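Local coordinates for protein acyl-CoA dehydrogenase (Thermus thermophilus, PDB 2Z1Q) that probably catalyses the FAD-dependent oxidation of saturated acyl-CoA to 2,3-dehydroacyl-CoA, passing the electrons on to an acceptor, at residues Leu447-Asn452 and Ile512-Ala517; Gly13-Val18 and Asp484-Ala489. One frame throughout, in Å; residues are numbered along the deposited sequence.

In the fold
Both contacts are buried, lie away from the FAD site and sit about 11 Å apart, centre to centre, among the helices of the C-terminal part of the chain. Contact 1 joins two of these helices, 445-468 and 505-528; contact 2 lays a loop from near the N-terminus on the helix between them in sequence, 476-502. That middle helix also touches both partners of contact 1, and Asp488 reaches the hydroxyl of Tyr513 in a weak hydrogen bond. Contact 1 sets a partly exposed amide and a valine against one leucine, whereas contact 2 brings an indole and a leucine against two buried residues of helix 476-502, Leu486 and Ala489.

Contact 1: Leu447-Asn452 and Ile512-Ala517; sequences LHQVQN and IYLAQA
Gln449 is the first residue of 447-452 to meet the other helix, and it does so through its amide oxygen. The OE1 atom of Gln449 lies 3.3 Å from CD2 of Leu514 and 3.7 Å from CG of Leu514, resting on the branched end of that side chain, while NE2 is the more distant end of the amide. Its CG stands beside the backbone N (chi1 -51°) and the chain then runs out straight, which carries the amide to Leu514; the two side chains cross at about a right angle. The glutamine also touches Arg551. One residue on, Val450 comes within 8.0 Å of Leu514 measured between CA atoms, and offers one methyl: CG2 of Val450 stands 4.2 Å from CD1 of Leu514. CG of Leu514 is anti to the backbone N (chi1 173°), which extends the branch toward the other helix; chi2 (56°) then turns CD2 to the amide and CD1 to the valine. Gln451 then turns to Lys454 and to Val18 of the N-terminal loop. The two segments run in broadly the same direction, as expected for helices separated by one reversed helix, 476-502, which packs on Val450 through Glu493 and on Tyr513 through Ala491. The two segments thus meet by van der Waals packing on one leucine, through one methyl pair and one amide oxygen on carbon, with no polar bond joining them here.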
loop_
_atom_site.group_PDB
_atom_site.type_symbol
_atom_site.label_atom_id
_atom_site.label_comp_id
_atom_site.label_asym_id
_atom_site.label_seq_id
_atom_site.Cartn_x
_atom_site.Cartn_y
_atom_site.Cartn_z
ATOM N N LEU B 447 8.028 -25.822 15.521
ATOM C CA LEU B 447 9.366 -25.307 15.789
ATOM C C LEU B 447 10.365 -25.918 14.826
ATOM O O LEU B 447 11.419 -25.340 14.564
ATOM C CB LEU B 447 9.791 -25.596 17.235
ATOM C CG LEU B 447 9.185 -24.686 18.307
ATOM C CD1 LEU B 447 9.852 -24.948 19.643
ATOM C CD2 LEU B 447 9.375 -23.234 17.909
ATOM N N HIS B 448 10.031 -27.089 14.297
ATOM C CA HIS B 448 10.901 -27.760 13.345
ATOM C C HIS B 448 10.890 -27.016 12.007
ATOM O O HIS B 448 11.927 -26.824 11.381
ATOM C CB HIS B 448 10.445 -29.203 13.121
ATOM C CG HIS B 448 11.259 -29.935 12.099
ATOM N ND1 HIS B 448 10.696 -30.756 11.147
ATOM C CD2 HIS B 448 12.595 -29.962 11.877
ATOM C CE1 HIS B 448 11.650 -31.258 10.380
ATOM N NE2 HIS B 448 12.811 -30.791 10.802
ATOM N N GLN B 449 9.703 -26.609 11.572
ATOM C CA GLN B 449 9.566 -25.883 10.313
ATOM C C GLN B 449 10.383 -24.597 10.403
ATOM O O GLN B 449 10.986 -24.151 9.423
ATOM C CB GLN B 449 8.087 -25.584 10.055
ATOM C CG GLN B 449 7.211 -26.822 10.169
ATOM C CD GLN B 449 5.741 -26.525 10.004
ATOM O OE1 GLN B 449 5.235 -25.538 10.533
ATOM N NE2 GLN B 449 5.040 -27.384 9.273
ATOM N N VAL B 450 10.419 -24.018 11.598
ATOM C CA VAL B 450 11.191 -22.807 11.828
ATOM C C VAL B 450 12.660 -23.117 11.602
ATOM O O VAL B 450 13.389 -22.329 10.998
ATOM C CB VAL B 450 10.969 -22.281 13.263
ATOM C CG1 VAL B 450 12.122 -21.383 13.688
ATOM C CG2 VAL B 450 9.654 -21.523 13.314
ATOM N N GLN B 451 13.102 -24.276 12.068
ATOM C CA GLN B 451 14.492 -24.646 11.881
ATOM C C GLN B 451 14.803 -24.854 10.411
ATOM O O GLN B 451 15.884 -24.491 9.951
ATOM C CB GLN B 451 14.827 -25.914 12.671
ATOM C CG GLN B 451 14.676 -25.734 14.169
ATOM C CD GLN B 451 15.507 -24.578 14.708
ATOM O OE1 GLN B 451 14.969 -23.608 15.243
ATOM N NE2 GLN B 451 16.826 -24.679 14.570
ATOM N N ASN B 452 13.862 -25.438 9.674
ATOM C CA ASN B 452 14.076 -25.678 8.247
ATOM C C ASN B 452 14.215 -24.356 7.476
ATOM O O ASN B 452 15.017 -24.261 6.547
ATOM C CB ASN B 452 12.942 -26.540 7.668
ATOM C CG ASN B 452 13.093 -28.039 8.003
ATOM O OD1 ASN B 452 12.192 -28.840 7.719
ATOM N ND2 ASN B 452 14.228 -28.418 8.594
ATOM N N ILE B 512 -0.901 -18.862 12.328
ATOM C CA ILE B 512 -1.345 -18.126 11.156
ATOM C C ILE B 512 -0.153 -17.510 10.426
ATOM O O ILE B 512 -0.080 -17.533 9.196
ATOM C CB ILE B 512 -2.320 -17.019 11.597
ATOM C CG1 ILE B 512 -3.672 -17.647 11.937
ATOM C CG2 ILE B 512 -2.430 -15.935 10.532
ATOM C CD1 ILE B 512 -4.636 -16.670 12.539
ATOM N N TYR B 513 0.789 -16.980 11.197
ATOM C CA TYR B 513 1.976 -16.337 10.648
ATOM C C TYR B 513 2.942 -17.370 10.069
ATOM O O TYR B 513 3.469 -17.200 8.958
ATOM C CB TYR B 513 2.665 -15.515 11.747
ATOM C CG TYR B 513 3.831 -14.715 11.242
ATOM C CD1 TYR B 513 3.641 -13.430 10.739
ATOM C CD2 TYR B 513 5.104 -15.274 11.163
ATOM C CE1 TYR B 513 4.677 -12.725 10.165
ATOM C CE2 TYR B 513 6.165 -14.570 10.578
ATOM C CZ TYR B 513 5.930 -13.292 10.074
ATOM O OH TYR B 513 6.894 -12.573 9.413
ATOM N N LEU B 514 3.165 -18.437 10.828
ATOM C CA LEU B 514 4.052 -19.523 10.427
ATOM C C LEU B 514 3.669 -20.139 9.071
ATOM O O LEU B 514 4.503 -20.227 8.163
ATOM C CB LEU B 514 4.047 -20.606 11.510
ATOM C CG LEU B 514 4.800 -21.894 11.182
ATOM C CD1 LEU B 514 6.230 -21.547 10.827
ATOM C CD2 LEU B 514 4.756 -22.855 12.363
ATOM N N ALA B 515 2.414 -20.567 8.935
ATOM C CA ALA B 515 1.938 -21.177 7.691
ATOM C C ALA B 515 2.242 -20.292 6.483
ATOM O O ALA B 515 2.819 -20.746 5.493
ATOM C CB ALA B 515 0.435 -21.443 7.769
ATOM N N GLN B 516 1.846 -19.027 6.570
ATOM C CA GLN B 516 2.080 -18.095 5.478
ATOM C C GLN B 516 3.559 -17.859 5.209
ATOM O O GLN B 516 3.967 -17.735 4.057
ATOM C CB GLN B 516 1.371 -16.783 5.781
ATOM C CG GLN B 516 -0.133 -16.918 5.731
ATOM C CD GLN B 516 -0.848 -15.655 6.142
ATOM O OE1 GLN B 516 -0.789 -15.233 7.299
ATOM N NE2 GLN B 516 -1.528 -15.035 5.191
ATOM N N ALA B 517 4.363 -17.808 6.267
ATOM C CA ALA B 517 5.798 -17.603 6.119
ATOM C C ALA B 517 6.429 -18.758 5.344
ATOM O O ALA B 517 7.360 -18.553 4.555
ATOM C CB ALA B 517 6.453 -17.480 7.489
#

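Contact 2: Gly13-Val18 and Asp484-Ala489; sequences GWLLEV and DILIDA
The carbonyl O of Gly13, just ahead of the two residues that touch the helix, Trp14 and Leu15, accepts two backbone bonds, from N of Leu16 and N of Glu17, each 3.1 Å long. This turn belongs to the loop before helix 30-54, the first helix of this acyl-CoA dehydrogenase chain, and it docks on helix 476-502 of the C-terminal helices. Trp14 carries most of the contact. With chi1 at 51°, its CG lies between the backbone N and the carbonyl carbon, and the benzene end of the indole is brought to the helix: CH2 of Trp14 approaches the carbonyl O of Leu486 to 3.8 Å and CD2 of Leu486 to 4.2 Å. A little further along the same helix, CB of Ala489 lies 4.4 Å from CZ3 of Trp14. The polar edge of the indole is held elsewhere, NE1 donating to OE2 of Glu350, while the Trp14 carbonyl takes a hydrogen bond from Lys454 and Tyr490 meets the ring with its own plane inclined at about 55°. The indole N-H and the backbone carbonyl of this buried residue thus both have partners outside the contact, and towards 484-489 it presents carbon atoms. Leu486 also touches Ala457 and Ile408, and Leu15 touches Leu458. Leu15 and Leu486 cross at about a right angle and meet methyl to methyl, CD2 of Leu15 at 3.9 Å from CD2 of Leu486.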
loop_
_atom_site.group_PDB
_atom_site.type_symbol
_atom_site.label_atom_id
_atom_site.label_comp_id
_atom_site.label_asym_id
_atom_site.label_seq_id
_atom_site.Cartn_x
_atom_site.Cartn_y
_atom_site.Cartn_z
ATOM N N GLY B 13 23.070 -15.884 16.461
ATOM C CA GLY B 13 23.188 -17.211 17.036
ATOM C C GLY B 13 21.928 -18.038 16.892
ATOM O O GLY B 13 21.986 -19.268 16.851
ATOM N N TRP B 14 20.782 -17.368 16.819
ATOM C CA TRP B 14 19.505 -18.055 16.678
ATOM C C TRP B 14 19.445 -18.804 15.353
ATOM O O TRP B 14 18.532 -19.594 15.109
ATOM C CB TRP B 14 18.352 -17.054 16.746
ATOM C CG TRP B 14 18.523 -15.906 15.807
ATOM C CD1 TRP B 14 19.158 -14.727 16.060
ATOM C CD2 TRP B 14 18.103 -15.849 14.442
ATOM N NE1 TRP B 14 19.160 -13.935 14.939
ATOM C CE2 TRP B 14 18.519 -14.601 13.929
ATOM C CE3 TRP B 14 17.416 -16.734 13.600
ATOM C CZ2 TRP B 14 18.272 -14.212 12.608
ATOM C CZ3 TRP B 14 17.171 -16.347 12.283
ATOM C CH2 TRP B 14 17.598 -15.097 11.803
ATOM N N LEU B 15 20.427 -18.558 14.500
ATOM C CA LEU B 15 20.466 -19.193 13.199
ATOM C C LEU B 15 21.031 -20.615 13.253
ATOM O O LEU B 15 20.629 -21.474 12.465
ATOM C CB LEU B 15 21.283 -18.320 12.242
ATOM C CG LEU B 15 21.108 -18.543 10.742
ATOM C CD1 LEU B 15 21.788 -19.837 10.326
ATOM C CD2 LEU B 15 19.624 -18.562 10.399
ATOM N N LEU B 16 21.953 -20.864 14.182
ATOM C CA LEU B 16 22.554 -22.188 14.319
ATOM C C LEU B 16 21.929 -22.975 15.469
ATOM O O LEU B 16 21.776 -24.192 15.383
ATOM C CB LEU B 16 24.066 -22.072 14.534
ATOM C CG LEU B 16 24.889 -21.357 13.457
ATOM C CD1 LEU B 16 24.554 -21.924 12.083
ATOM C CD2 LEU B 16 24.604 -19.862 13.507
ATOM N N GLU B 17 21.569 -22.277 16.542
ATOM C CA GLU B 17 20.955 -22.928 17.693
ATOM C C GLU B 17 19.639 -22.277 18.084
ATOM O O GLU B 17 19.313 -21.184 17.631
ATOM C CB GLU B 17 21.908 -22.908 18.885
ATOM C CG GLU B 17 23.128 -23.784 18.692
ATOM C CD GLU B 17 24.027 -23.800 19.910
ATOM O OE1 GLU B 17 25.075 -24.476 19.863
ATOM O OE2 GLU B 17 23.685 -23.134 20.911
ATOM N N VAL B 18 18.884 -22.970 18.927
ATOM C CA VAL B 18 17.602 -22.469 19.400
ATOM C C VAL B 18 17.853 -21.670 20.672
ATOM O O VAL B 18 18.651 -22.067 21.515
ATOM C CB VAL B 18 16.632 -23.632 19.709
ATOM C CG1 VAL B 18 15.330 -23.090 20.278
ATOM C CG2 VAL B 18 16.369 -24.434 18.444
ATOM N N ASP B 484 14.315 -12.135 3.213
ATOM C CA ASP B 484 12.909 -12.372 3.520
ATOM C C ASP B 484 12.709 -13.696 4.272
ATOM O O ASP B 484 11.793 -13.831 5.081
ATOM C CB ASP B 484 12.073 -12.332 2.240
ATOM C CG ASP B 484 11.959 -10.926 1.673
ATOM O OD1 ASP B 484 11.812 -9.992 2.490
ATOM O OD2 ASP B 484 12.018 -10.744 0.434
ATOM N N ILE B 485 13.579 -14.666 4.024
ATOM C CA ILE B 485 13.459 -15.939 4.722
ATOM C C ILE B 485 13.955 -15.747 6.158
ATOM O O ILE B 485 13.302 -16.186 7.109
ATOM C CB ILE B 485 14.263 -17.030 3.995
ATOM C CG1 ILE B 485 13.747 -17.136 2.557
ATOM C CG2 ILE B 485 14.105 -18.372 4.707
ATOM C CD1 ILE B 485 14.460 -18.139 1.707
ATOM N N LEU B 486 15.080 -15.047 6.306
ATOM C CA LEU B 486 15.652 -14.773 7.624
ATOM C C LEU B 486 14.667 -13.966 8.469
ATOM O O LEU B 486 14.529 -14.213 9.672
ATOM C CB LEU B 486 16.985 -14.015 7.476
ATOM C CG LEU B 486 18.116 -14.820 6.824
ATOM C CD1 LEU B 486 19.304 -13.914 6.520
ATOM C CD2 LEU B 486 18.528 -15.957 7.747
ATOM N N ILE B 487 13.973 -13.022 7.830
ATOM C CA ILE B 487 12.978 -12.194 8.515
ATOM C C ILE B 487 11.815 -13.027 9.037
ATOM O O ILE B 487 11.410 -12.875 10.190
ATOM C CB ILE B 487 12.391 -11.107 7.574
ATOM C CG1 ILE B 487 13.491 -10.104 7.221
ATOM C CG2 ILE B 487 11.154 -10.449 8.223
ATOM C CD1 ILE B 487 13.132 -9.112 6.151
ATOM N N ASP B 488 11.261 -13.889 8.190
ATOM C CA ASP B 488 10.127 -14.719 8.599
ATOM C C ASP B 488 10.537 -15.773 9.607
ATOM O O ASP B 488 9.735 -16.211 10.423
ATOM C CB ASP B 488 9.491 -15.406 7.394
ATOM C CG ASP B 488 8.489 -14.526 6.687
ATOM O OD1 ASP B 488 8.265 -14.731 5.475
ATOM O OD2 ASP B 488 7.914 -13.636 7.341
ATOM N N ALA B 489 11.792 -16.185 9.530
ATOM C CA ALA B 489 12.306 -17.190 10.437
ATOM C C ALA B 489 12.362 -16.565 11.824
ATOM O O ALA B 489 11.722 -17.051 12.752
ATOM C CB ALA B 489 13.704 -17.642 9.988
#